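Local coordinates for Cbm77-rfpl (Ruminococcus flavefaciens, PDB 5FU5), which probably binds plant cell-wall polysaccharide, most likely pectin, as a family 77 carbohydrate-binding module of the bacterium's cellulosome, at residues L46-A51 / C106-M111; T74-G79 / T99-D104; A5-H10 / E112-E117; S55-S60 / Q95-I100; A35-K40 / T65-E70. All blocks are in the same frame, centred on the assembly; numbering follows the deposited sequence.

How the interactions relate
Strand 107-116 ties most of the set together. Interaction 1 joins its start to strand 40-47 and interaction 3 joins its end to the N-terminal strand, their centres about 20 Å apart. They meet where M111 O lies 2.8 Å from H10 N, a probable hydrogen bond. Interaction 5 sits beside interaction 1, since V67 pairs with F109 and Y110. Interactions 2 and 4 share T99 and I100 on strand 96-101, and D78 links them by reaching H98. S60 connects interaction 4 to interaction 3, whose centre is about 11 Å away. All five belong to the beta framework of the carbohydrate-binding module.

Interaction 1 of 5, residues L46-A51 / C106-M111; sequences LKMETA and CNLFYM
K47 and N107 form a non-hydrogen-bonded antiparallel pair, and their side chains lie side by side, pointing the same way. The amide oxygen of N107, OD1, rests 3.7 Å from K47 CG, against the aliphatic part of the lysine. Because CG of N107 stands anti to its own carbonyl carbon (chi1 -65°), the amide leans toward the partner strand, with OD1 3.5 Å from K47 CA. Its other end, ND2, is hydrogen-bonded to E70, which helps to fix the rotation of the amide.

On the other face L46 and L108 make the adjoining hydrogen-bonded pair. L46 N donates to L108 O at 2.8 Å, and L108 N answers to L46 O at 2.9 Å. The two leucines bring CB to CB at 4.4 Å.

Two residues after L46, M48 N donates to C106 O at 3.0 Å. The methionine was modelled in two conformers; in the one described, its bent chain lays CG 3.9 Å from C106 SG and brings SD against L108 CB. A water bridges the two chains beyond this bond, donating to M48 O and accepting from C106 N.

L46 also packs on I24, and L108 on L66 and F68. This is an antiparallel ladder in the buried part of a beta-sheet module, and a classic beta bulge, F109 and Y110 opposite V67, follows it on strand 107-116.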
# COMPACT_ATOMS: atom_id res chain seq x y z
N LEU A 46 -1.90 9.00 0.39
CA LEU A 46 -0.70 9.20 1.17
C LEU A 46 0.41 9.58 0.16
O LEU A 46 0.67 8.84 -0.79
CB LEU A 46 -0.35 7.94 1.92
CG LEU A 46 0.78 8.05 2.95
CD1 LEU A 46 0.23 8.71 4.20
CD2 LEU A 46 1.36 6.67 3.24
N LYS A 47 0.97 10.76 0.36
CA LYS A 47 2.10 11.21 -0.47
C LYS A 47 3.30 10.34 -0.11
O LYS A 47 3.56 10.10 1.06
CB LYS A 47 2.39 12.68 -0.22
CG LYS A 47 1.23 13.63 -0.59
CD LYS A 47 1.57 15.11 -0.39
CE LYS A 47 1.70 15.49 1.05
NZ LYS A 47 1.88 16.97 1.27
N MET A 48 4.03 9.86 -1.13
CA MET A 48 5.25 9.09 -0.84
C MET A 48 6.41 10.06 -0.71
O MET A 48 6.97 10.48 -1.71
CB MET A 48 5.50 8.00 -1.86
CG MET A 48 4.34 7.05 -2.02
SD MET A 48 4.14 5.79 -0.74
CE MET A 48 4.29 6.62 0.81
N GLU A 49 6.71 10.44 0.53
CA GLU A 49 7.75 11.43 0.81
C GLU A 49 8.92 10.81 1.54
O GLU A 49 8.86 9.66 2.01
CB GLU A 49 7.17 12.59 1.62
CG GLU A 49 5.96 13.29 0.98
CD GLU A 49 5.27 14.26 1.92
OE1 GLU A 49 4.55 13.79 2.79
OE2 GLU A 49 5.43 15.48 1.80
N THR A 50 9.98 11.60 1.69
CA THR A 50 11.20 11.07 2.30
C THR A 50 10.98 10.40 3.65
O THR A 50 11.54 9.35 3.92
CB THR A 50 12.26 12.18 2.42
OG1 THR A 50 12.33 12.89 1.18
CG2 THR A 50 13.61 11.62 2.74
N ALA A 51 10.13 11.01 4.48
CA ALA A 51 9.94 10.55 5.85
C ALA A 51 8.76 9.58 6.00
O ALA A 51 8.43 9.15 7.11
CB ALA A 51 9.75 11.75 6.75
N CYS A 106 5.57 9.54 -5.99
CA CYS A 106 4.24 9.02 -6.39
C CYS A 106 3.31 9.06 -5.17
O CYS A 106 3.68 9.54 -4.09
CB CYS A 106 4.30 7.59 -6.95
SG CYS A 106 5.07 6.42 -5.82
N ASN A 107 2.08 8.59 -5.39
CA ASN A 107 0.98 8.87 -4.45
C ASN A 107 0.08 7.64 -4.30
O ASN A 107 -0.44 7.12 -5.27
CB ASN A 107 0.21 10.10 -4.94
CG ASN A 107 1.08 11.34 -4.92
OD1 ASN A 107 1.42 11.84 -3.84
ND2 ASN A 107 1.53 11.76 -6.08
N LEU A 108 -0.01 7.16 -3.05
CA LEU A 108 -0.61 5.89 -2.68
C LEU A 108 -2.09 6.04 -2.26
O LEU A 108 -2.39 6.81 -1.34
CB LEU A 108 0.20 5.27 -1.55
CG LEU A 108 -0.26 3.90 -0.99
CD1 LEU A 108 -0.24 2.82 -2.07
CD2 LEU A 108 0.51 3.51 0.23
N PHE A 109 -2.97 5.27 -2.90
CA PHE A 109 -4.43 5.40 -2.64
C PHE A 109 -5.10 4.24 -1.92
O PHE A 109 -6.16 4.41 -1.27
CB PHE A 109 -5.16 5.69 -3.94
CG PHE A 109 -4.89 7.06 -4.51
CD1 PHE A 109 -3.70 7.36 -5.17
CD2 PHE A 109 -5.83 8.07 -4.46
CE1 PHE A 109 -3.45 8.61 -5.67
CE2 PHE A 109 -5.59 9.31 -5.00
CZ PHE A 109 -4.41 9.60 -5.62
N TYR A 110 -4.54 3.05 -2.00
CA TYR A 110 -5.18 1.84 -1.47
C TYR A 110 -4.11 0.80 -1.21
O TYR A 110 -3.14 0.71 -1.98
CB TYR A 110 -6.22 1.32 -2.47
CG TYR A 110 -7.14 0.19 -1.94
CD1 TYR A 110 -8.22 0.46 -1.12
CD2 TYR A 110 -6.90 -1.13 -2.31
CE1 TYR A 110 -9.02 -0.57 -0.67
CE2 TYR A 110 -7.66 -2.17 -1.86
CZ TYR A 110 -8.72 -1.90 -1.07
OH TYR A 110 -9.46 -3.00 -0.66
N MET A 111 -4.31 0.01 -0.18
CA MET A 111 -3.45 -1.13 0.01
C MET A 111 -4.16 -2.29 0.65
O MET A 111 -5.17 -2.13 1.36
CB MET A 111 -2.17 -0.75 0.74
CG MET A 111 -2.33 -0.26 2.14
SD MET A 111 -0.77 0.23 2.92
CE MET A 111 -1.63 0.97 4.29
O HOH W 1 6.06 11.74 -3.93

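Interaction 2 of 5, residues T74-G79 / T99-D104; sequences TAKVDG and TITKAD
K76 and T101 pair across an antiparallel ladder, with K76 N donating to T101 O at 2.9 Å and T101 N returning a bond to K76 O. The lysine side chain can be traced outward from there. Its CB lies 3.4 Å from OG1 of T101, on the same face of the sheet. CG comes within 3.7 Å of K102 O and also touches the methyl of A103. CD stays 3.6 Å from K102 O, CE draws off to 4.0 Å from that oxygen, and the extended chain then carries NZ away from the partner segment.

Toward one end a side chain replaces main-chain pairing: T74 OG1, standing between the backbone N and the carbonyl carbon (chi1 58°), accepts the N-H of D104 at 2.9 Å while lying against A103 CB. A valine here would probably leave the N-H of D104 without that acceptor and let the chain after A103 shift. A water clamps the same end, donating to T74 O and D104 O and accepting from A103 N.

At the other end D78 N donates to T99 O at 2.8 Å, and D78 OD1 receives T99 N at 2.9 Å, nearly in line with its own C-O bond; OD2 of D78 is held by H98. On the face opposite K76 and T101, A75 and V77 pack against I100. The pattern is that of an antiparallel strand pair, with D78 and G79 making the turn by which strand 74-77 continues into strand 80-83 as a beta hairpin.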
# COMPACT_ATOMS: atom_id res chain seq x y z
N THR A 74 6.52 3.66 -7.84
CA THR A 74 7.52 2.84 -7.19
C THR A 74 7.39 2.94 -5.69
O THR A 74 6.78 3.85 -5.14
CB THR A 74 8.95 3.31 -7.55
OG1 THR A 74 9.08 4.67 -7.16
CG2 THR A 74 9.21 3.16 -9.06
N ALA A 75 7.96 1.98 -5.01
CA ALA A 75 8.11 2.02 -3.55
C ALA A 75 9.24 1.08 -3.12
O ALA A 75 9.68 0.24 -3.91
CB ALA A 75 6.83 1.59 -2.83
N LYS A 76 9.69 1.23 -1.89
CA LYS A 76 10.59 0.26 -1.29
C LYS A 76 9.78 -0.57 -0.31
O LYS A 76 9.06 -0.00 0.53
CB LYS A 76 11.78 0.94 -0.61
CG LYS A 76 12.75 1.51 -1.61
CD LYS A 76 13.95 2.10 -0.90
CE LYS A 76 14.92 2.68 -1.92
NZ LYS A 76 16.23 3.02 -1.30
N VAL A 77 9.95 -1.89 -0.38
CA VAL A 77 9.36 -2.78 0.58
C VAL A 77 10.52 -3.52 1.25
O VAL A 77 11.33 -4.16 0.57
CB VAL A 77 8.33 -3.73 -0.07
CG1 VAL A 77 7.77 -4.68 0.99
CG2 VAL A 77 7.20 -2.91 -0.68
N ASP A 78 10.67 -3.34 2.56
CA ASP A 78 11.79 -3.83 3.31
C ASP A 78 13.14 -3.40 2.67
O ASP A 78 14.10 -4.19 2.60
CB ASP A 78 11.68 -5.36 3.50
CG ASP A 78 10.38 -5.77 4.17
OD1 ASP A 78 9.85 -4.98 4.96
OD2 ASP A 78 9.93 -6.89 3.94
N GLY A 79 13.17 -2.15 2.20
CA GLY A 79 14.35 -1.56 1.59
C GLY A 79 14.62 -1.91 0.14
O GLY A 79 15.57 -1.39 -0.43
N THR A 99 7.98 -3.13 6.15
CA THR A 99 7.96 -1.69 6.08
C THR A 99 7.97 -1.21 4.64
O THR A 99 8.81 -1.67 3.84
CB THR A 99 9.15 -1.06 6.85
OG1 THR A 99 9.36 -1.73 8.09
CG2 THR A 99 8.94 0.43 7.12
N ILE A 100 7.07 -0.28 4.33
CA ILE A 100 6.99 0.35 3.02
C ILE A 100 7.50 1.78 3.18
O ILE A 100 7.03 2.53 4.06
CB ILE A 100 5.54 0.37 2.50
CG1 ILE A 100 4.90 -1.04 2.57
CG2 ILE A 100 5.47 1.02 1.12
CD1 ILE A 100 3.35 -1.00 2.55
N THR A 101 8.44 2.18 2.33
CA THR A 101 9.00 3.52 2.33
C THR A 101 9.11 4.03 0.86
O THR A 101 8.78 3.31 -0.11
CB THR A 101 10.37 3.51 3.03
OG1 THR A 101 11.21 2.56 2.35
CG2 THR A 101 10.24 3.14 4.49
N LYS A 102 9.58 5.27 0.71
CA LYS A 102 9.64 5.93 -0.58
C LYS A 102 10.75 5.34 -1.45
O LYS A 102 11.87 5.08 -0.96
CB LYS A 102 9.88 7.41 -0.40
CG LYS A 102 9.95 8.20 -1.69
CD LYS A 102 10.29 9.65 -1.47
CE LYS A 102 10.35 10.44 -2.75
NZ LYS A 102 11.03 11.75 -2.62
N ALA A 103 10.45 5.14 -2.74
CA ALA A 103 11.45 5.00 -3.79
C ALA A 103 11.45 6.34 -4.55
O ALA A 103 12.16 7.26 -4.15
CB ALA A 103 11.18 3.78 -4.67
N ASP A 104 10.61 6.50 -5.59
CA ASP A 104 10.52 7.76 -6.32
C ASP A 104 9.18 8.41 -6.00
O ASP A 104 8.37 7.85 -5.28
CB ASP A 104 10.74 7.55 -7.82
CG ASP A 104 12.11 6.97 -8.13
OD1 ASP A 104 13.11 7.20 -7.39
OD2 ASP A 104 12.18 6.23 -9.12
O HOH W 2 7.79 5.80 -3.53
O HOH W 3 11.19 -0.16 3.08

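Interaction 3 of 5, residues A5-H10 / E112-E117; sequences AGNYVH and EYAALE
A classic beta bulge opens the pairing of the N-terminal and C-terminal strands: A5 and G6 both face A115. A115 O accepts A5 N at 2.8 Å and, more weakly, G6 N at 3.3 Å, while A115 N donates to G6 O at 2.8 Å. Regular antiparallel pairing then resumes. Y8 N donates to Y113 O and Y113 N to Y8 O, both at 2.9 Å.

Y8 and Y113 project to the same face. Y8 CD1 comes to the edge of the Y113 ring, 4.3 Å from Y113 CD2. The Y8 ring, placed by CG anti to the carbonyl carbon (chi1 -55°), also lays its edge along the partner strand, where CE1 meets A115 CB at 4.0 Å; G6, lacking a side chain, leaves room for it. Elsewhere the Y8 ring stacks on F21, and Y113 OH is hydrogen-bonded to S60.

On the other face N7 and E112 run side by side. The A115 methyl and the two tyrosine rings add apolar contact on the Y8 face, but the joining of the two chain ends probably rests mainly on main-chain bonds.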
# COMPACT_ATOMS: atom_id res chain seq x y z
N ALA A 5 -6.73 -16.45 4.10
CA ALA A 5 -7.39 -16.44 5.40
C ALA A 5 -7.86 -15.02 5.74
O ALA A 5 -8.89 -14.82 6.35
CB ALA A 5 -6.44 -16.94 6.46
N GLY A 6 -7.06 -14.02 5.42
CA GLY A 6 -7.33 -12.67 5.86
C GLY A 6 -6.93 -11.69 4.81
O GLY A 6 -5.83 -11.83 4.25
N ASN A 7 -7.76 -10.67 4.57
CA ASN A 7 -7.44 -9.57 3.65
C ASN A 7 -7.49 -8.32 4.53
O ASN A 7 -8.60 -7.94 5.00
CB ASN A 7 -8.45 -9.50 2.54
CG ASN A 7 -8.42 -10.70 1.68
OD1 ASN A 7 -7.51 -10.84 0.85
ND2 ASN A 7 -9.34 -11.65 1.92
N TYR A 8 -6.34 -7.69 4.74
CA TYR A 8 -6.21 -6.51 5.60
C TYR A 8 -6.07 -5.32 4.68
O TYR A 8 -5.07 -5.17 3.97
CB TYR A 8 -5.00 -6.65 6.53
CG TYR A 8 -5.06 -7.92 7.34
CD1 TYR A 8 -4.56 -9.15 6.84
CD2 TYR A 8 -5.65 -7.93 8.61
CE1 TYR A 8 -4.62 -10.32 7.61
CE2 TYR A 8 -5.71 -9.09 9.37
CZ TYR A 8 -5.19 -10.29 8.87
OH TYR A 8 -5.24 -11.47 9.58
N VAL A 9 -7.10 -4.46 4.68
CA VAL A 9 -7.31 -3.44 3.69
C VAL A 9 -7.18 -2.06 4.32
O VAL A 9 -7.64 -1.86 5.46
CB VAL A 9 -8.70 -3.60 3.08
CG1 VAL A 9 -9.00 -2.51 2.06
CG2 VAL A 9 -8.82 -4.99 2.45
N HIS A 10 -6.63 -1.11 3.57
CA HIS A 10 -6.64 0.28 3.98
C HIS A 10 -6.95 1.17 2.81
O HIS A 10 -6.20 1.21 1.83
CB HIS A 10 -5.34 0.72 4.62
CG HIS A 10 -5.44 2.09 5.21
ND1 HIS A 10 -6.18 2.34 6.35
CD2 HIS A 10 -5.03 3.29 4.75
CE1 HIS A 10 -6.18 3.64 6.57
NE2 HIS A 10 -5.51 4.24 5.62
N GLU A 112 -3.68 -3.50 0.31
CA GLU A 112 -4.23 -4.74 0.81
C GLU A 112 -3.12 -5.72 1.07
O GLU A 112 -2.17 -5.79 0.31
CB GLU A 112 -5.21 -5.36 -0.19
CG GLU A 112 -5.37 -6.84 0.05
CD GLU A 112 -6.54 -7.47 -0.62
OE1 GLU A 112 -7.05 -6.91 -1.62
OE2 GLU A 112 -6.92 -8.53 -0.10
N TYR A 113 -3.25 -6.48 2.16
CA TYR A 113 -2.37 -7.60 2.42
C TYR A 113 -3.26 -8.83 2.51
O TYR A 113 -4.13 -8.89 3.39
CB TYR A 113 -1.53 -7.44 3.71
CG TYR A 113 -0.58 -8.58 3.84
CD1 TYR A 113 0.49 -8.70 2.94
CD2 TYR A 113 -0.78 -9.62 4.74
CE1 TYR A 113 1.34 -9.79 2.98
CE2 TYR A 113 0.07 -10.73 4.78
CZ TYR A 113 1.17 -10.77 3.89
OH TYR A 113 2.02 -11.84 3.90
N ALA A 114 -3.05 -9.78 1.61
CA ALA A 114 -3.80 -11.06 1.54
C ALA A 114 -2.93 -12.12 2.16
O ALA A 114 -1.95 -12.53 1.55
CB ALA A 114 -4.14 -11.40 0.11
N ALA A 115 -3.31 -12.58 3.34
CA ALA A 115 -2.56 -13.54 4.13
C ALA A 115 -3.09 -14.92 3.88
O ALA A 115 -4.30 -15.15 3.99
CB ALA A 115 -2.65 -13.20 5.60
N LEU A 116 -2.21 -15.87 3.59
CA LEU A 116 -2.60 -17.26 3.35
C LEU A 116 -2.97 -18.00 4.62
O LEU A 116 -2.46 -17.72 5.69
CB LEU A 116 -1.40 -18.00 2.71
CG LEU A 116 -1.00 -17.55 1.30
CD1 LEU A 116 0.33 -18.20 0.85
CD2 LEU A 116 -2.08 -17.86 0.30
N GLU A 117 -3.91 -18.94 4.50
CA GLU A 117 -4.24 -19.81 5.59
C GLU A 117 -3.08 -20.77 5.88
O GLU A 117 -2.79 -21.61 5.05
CB GLU A 117 -5.57 -20.55 5.24
CG GLU A 117 -6.14 -21.45 6.31
CD GLU A 117 -6.22 -20.82 7.66
OE1 GLU A 117 -7.02 -19.89 7.83
OE2 GLU A 117 -5.46 -21.26 8.56

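Interaction 4 of 5, residues S55-S60 / Q95-I100; sequences SFTAPS and QGAHTI
F56 O accepts the N-H of H98 at 2.8 Å, and A97 CA adds a CA-H...O contact to the same oxygen. F56 N donates back to H98 O at 3.1 Å. Next along the ladder, G96 N donates to A58 O at 3.0 Å, and A58 N to G96 O.

Between F56 and H98 the side chains cross obliquely. F56 CG sits between its backbone N and carbonyl carbon (chi1 65°), which brings one ring face against H98 CB, 4.1 Å from the F56 centroid, a CH-pi contact. The two ring planes make 44°, an oblique meeting. I100 CD1 closes on the F56 edge, 4.1 Å from CE1, and A58 CB lies in the plane of the imidazole at its edge, 3.9 Å from CD2. Both imidazole nitrogens are engaged, ND1 by D78 and NE2 by A94 O, which fixes the ring and may favour its protonated form.

Strand 53-58 pairs on its other side with strand 23-29, and strand 96-101 with strand 74-77. The F56 ring points inward to L64 and L93 of strands 62-68 and 88-93, with Y22 edge-to-face against it and Y113 close by.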
# COMPACT_ATOMS: atom_id res chain seq x y z
N SER A 55 4.29 0.48 8.36
CA SER A 55 4.70 -0.77 8.93
C SER A 55 3.52 -1.66 9.24
O SER A 55 2.43 -1.18 9.54
CB SER A 55 5.48 -0.49 10.19
OG SER A 55 6.57 0.36 9.89
N PHE A 56 3.74 -2.96 9.19
CA PHE A 56 2.76 -3.98 9.55
C PHE A 56 3.47 -5.29 9.79
O PHE A 56 4.60 -5.48 9.31
CB PHE A 56 1.68 -4.14 8.51
CG PHE A 56 2.15 -4.65 7.17
CD1 PHE A 56 2.72 -3.79 6.26
CD2 PHE A 56 2.01 -5.99 6.83
CE1 PHE A 56 3.11 -4.25 5.00
CE2 PHE A 56 2.44 -6.46 5.58
CZ PHE A 56 3.00 -5.59 4.69
N THR A 57 2.78 -6.18 10.49
CA THR A 57 3.24 -7.54 10.72
C THR A 57 2.30 -8.49 9.97
O THR A 57 1.10 -8.56 10.24
CB THR A 57 3.33 -7.87 12.21
OG1 THR A 57 4.24 -6.99 12.86
CG2 THR A 57 3.85 -9.33 12.41
N ALA A 58 2.85 -9.15 8.94
CA ALA A 58 2.13 -10.17 8.21
C ALA A 58 1.93 -11.35 9.13
O ALA A 58 2.91 -11.91 9.62
CB ALA A 58 2.90 -10.61 6.95
N PRO A 59 0.67 -11.78 9.35
CA PRO A 59 0.45 -12.93 10.23
C PRO A 59 0.77 -14.30 9.61
O PRO A 59 0.93 -15.29 10.33
CB PRO A 59 -1.03 -12.84 10.54
CG PRO A 59 -1.64 -12.10 9.43
CD PRO A 59 -0.60 -11.18 8.91
N SER A 60 0.87 -14.30 8.26
CA SER A 60 1.29 -15.42 7.48
C SER A 60 1.79 -14.90 6.14
O SER A 60 1.60 -13.73 5.81
CB SER A 60 0.16 -16.42 7.31
OG SER A 60 -0.98 -15.81 6.71
N GLN A 95 5.75 -14.28 6.44
CA GLN A 95 5.26 -13.87 7.77
C GLN A 95 6.30 -12.95 8.40
O GLN A 95 7.51 -13.14 8.22
CB GLN A 95 5.07 -15.09 8.66
CG GLN A 95 4.45 -14.85 10.04
CD GLN A 95 5.38 -14.24 11.09
OE1 GLN A 95 6.58 -14.51 11.10
NE2 GLN A 95 4.78 -13.48 12.04
N GLY A 96 5.83 -11.96 9.17
CA GLY A 96 6.70 -11.12 9.96
C GLY A 96 6.59 -9.67 9.63
O GLY A 96 5.69 -9.24 8.88
N ALA A 97 7.47 -8.89 10.25
CA ALA A 97 7.42 -7.43 10.16
C ALA A 97 7.87 -6.96 8.79
O ALA A 97 8.84 -7.48 8.24
CB ALA A 97 8.28 -6.78 11.24
N HIS A 98 7.13 -5.99 8.24
CA HIS A 98 7.48 -5.34 6.96
C HIS A 98 7.30 -3.84 7.03
O HIS A 98 6.52 -3.33 7.83
CB HIS A 98 6.62 -5.90 5.82
CG HIS A 98 6.75 -7.37 5.68
ND1 HIS A 98 7.89 -7.96 5.17
CD2 HIS A 98 5.94 -8.39 6.05
CE1 HIS A 98 7.76 -9.28 5.20
NE2 HIS A 98 6.59 -9.56 5.76
N THR A 99 7.98 -3.13 6.15
CA THR A 99 7.96 -1.69 6.08
C THR A 99 7.97 -1.21 4.64
O THR A 99 8.81 -1.67 3.84
CB THR A 99 9.15 -1.06 6.85
OG1 THR A 99 9.36 -1.73 8.09
CG2 THR A 99 8.94 0.43 7.12
N ILE A 100 7.07 -0.28 4.33
CA ILE A 100 6.99 0.35 3.02
C ILE A 100 7.50 1.78 3.18
O ILE A 100 7.03 2.53 4.06
CB ILE A 100 5.54 0.37 2.50
CG1 ILE A 100 4.90 -1.04 2.57
CG2 ILE A 100 5.47 1.02 1.12
CD1 ILE A 100 3.35 -1.00 2.55

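Interaction 5 of 5, residues A35-K40 / T65-E70; sequences ATYNGK and TLVFAE
Y37 presents one ring face to V67, whose CG2 stands over the middle of the ring, 3.8 Å from the centroid and only 10° off the normal, in a CH-pi contact. Two torsions bring this about. The tyrosine has CG anti to the backbone N (chi1 -176°), sending the ring across to strand 62-68, while V67 keeps CG1 anti to its N (chi1 179°), a setting that turns CG2 to the ring and CG1 to Y37 CB at 4.0 Å. N38 CG covers the opposite ring face, sandwiching the tyrosine. Further out, the hydroxyl oxygen OH lies 4.0 Å from T65 CG2. Replacing the tyrosine with a serine would probably leave V67 CG2 without its aromatic cover and open a gap beside T65.

A35 fills the other end of the contact, its CB 4.2 Å from V67 CG1 and 3.7 Å from F68 O. The turn that carries Y37 is a type I' beta turn, closed by Y37 N to K40 O at 2.8 Å and by the reciprocal bond from K40 N.

No main-chain pairing links the two segments. Strand 35-37 is the first arm of a hairpin with strand 40-47, whereas strand 62-68 is hydrogen-bonded to strands 88-93 and 107-116; Y37 also meets I88 of the former and the Y110 ring of the latter.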
# COMPACT_ATOMS: atom_id res chain seq x y z
N ALA A 35 -7.06 7.61 -8.30
CA ALA A 35 -6.80 6.24 -8.73
C ALA A 35 -8.11 5.52 -8.86
O ALA A 35 -9.02 5.74 -8.06
CB ALA A 35 -5.90 5.52 -7.76
N THR A 36 -8.24 4.70 -9.89
CA THR A 36 -9.44 3.96 -10.21
C THR A 36 -9.08 2.49 -9.98
O THR A 36 -8.13 1.97 -10.58
CB THR A 36 -9.83 4.21 -11.68
OG1 THR A 36 -9.99 5.62 -11.92
CG2 THR A 36 -11.13 3.50 -12.01
N TYR A 37 -9.78 1.85 -9.07
CA TYR A 37 -9.46 0.48 -8.65
C TYR A 37 -10.70 -0.30 -8.29
O TYR A 37 -11.47 0.12 -7.41
CB TYR A 37 -8.54 0.51 -7.45
CG TYR A 37 -8.09 -0.86 -7.02
CD1 TYR A 37 -7.25 -1.63 -7.85
CD2 TYR A 37 -8.47 -1.41 -5.80
CE1 TYR A 37 -6.81 -2.88 -7.45
CE2 TYR A 37 -8.06 -2.67 -5.42
CZ TYR A 37 -7.20 -3.39 -6.25
OH TYR A 37 -6.75 -4.63 -5.90
N ASN A 38 -10.88 -1.45 -8.93
CA ASN A 38 -12.11 -2.26 -8.76
C ASN A 38 -13.40 -1.44 -8.73
O ASN A 38 -14.22 -1.57 -7.83
CB ASN A 38 -11.97 -3.13 -7.50
CG ASN A 38 -10.85 -4.15 -7.62
OD1 ASN A 38 -10.25 -4.33 -8.69
ND2 ASN A 38 -10.56 -4.83 -6.51
N GLY A 39 -13.52 -0.55 -9.71
CA GLY A 39 -14.69 0.28 -9.90
C GLY A 39 -14.82 1.47 -8.96
O GLY A 39 -15.75 2.28 -9.12
N LYS A 40 -13.92 1.58 -7.98
CA LYS A 40 -13.93 2.70 -7.04
C LYS A 40 -13.00 3.78 -7.59
O LYS A 40 -11.94 3.45 -8.13
CB LYS A 40 -13.46 2.29 -5.65
CG LYS A 40 -14.25 1.20 -4.95
CD LYS A 40 -13.70 0.95 -3.56
CE LYS A 40 -13.81 -0.51 -3.16
NZ LYS A 40 -13.70 -0.69 -1.69
N THR A 65 -0.66 -5.71 -2.06
CA THR A 65 -1.04 -4.91 -3.19
C THR A 65 -1.11 -3.46 -2.82
O THR A 65 -1.69 -3.09 -1.79
CB THR A 65 -2.43 -5.37 -3.73
OG1 THR A 65 -2.39 -6.73 -4.13
CG2 THR A 65 -2.92 -4.53 -4.90
N LEU A 66 -0.49 -2.61 -3.62
CA LEU A 66 -0.39 -1.15 -3.42
C LEU A 66 -0.88 -0.47 -4.68
O LEU A 66 -0.43 -0.80 -5.77
CB LEU A 66 1.03 -0.68 -3.13
CG LEU A 66 1.70 -1.32 -1.95
CD1 LEU A 66 3.16 -0.86 -1.95
CD2 LEU A 66 1.01 -0.97 -0.65
N VAL A 67 -1.84 0.46 -4.55
CA VAL A 67 -2.49 1.08 -5.72
C VAL A 67 -2.19 2.59 -5.70
O VAL A 67 -2.49 3.27 -4.69
CB VAL A 67 -4.01 0.86 -5.71
CG1 VAL A 67 -4.69 1.54 -6.90
CG2 VAL A 67 -4.37 -0.62 -5.58
N PHE A 68 -1.57 3.08 -6.79
CA PHE A 68 -1.14 4.46 -6.95
C PHE A 68 -1.92 5.18 -8.08
O PHE A 68 -2.56 4.52 -8.92
CB PHE A 68 0.36 4.50 -7.27
CG PHE A 68 1.22 3.84 -6.24
CD1 PHE A 68 1.40 2.45 -6.25
CD2 PHE A 68 1.89 4.61 -5.27
CE1 PHE A 68 2.23 1.85 -5.33
CE2 PHE A 68 2.73 3.99 -4.35
CZ PHE A 68 2.89 2.62 -4.37
N ALA A 69 -1.80 6.51 -8.12
CA ALA A 69 -2.27 7.28 -9.30
C ALA A 69 -1.42 7.01 -10.55
O ALA A 69 -1.93 7.01 -11.68
CB ALA A 69 -2.30 8.76 -9.00
N GLU A 70 -0.12 6.84 -10.31
CA GLU A 70 0.88 6.82 -11.37
C GLU A 70 1.06 5.38 -11.92
O GLU A 70 1.32 4.45 -11.15
CB GLU A 70 2.21 7.34 -10.79
CG GLU A 70 2.18 8.81 -10.34
CD GLU A 70 1.65 9.06 -8.93
OE1 GLU A 70 1.36 8.12 -8.19
OE2 GLU A 70 1.53 10.25 -8.55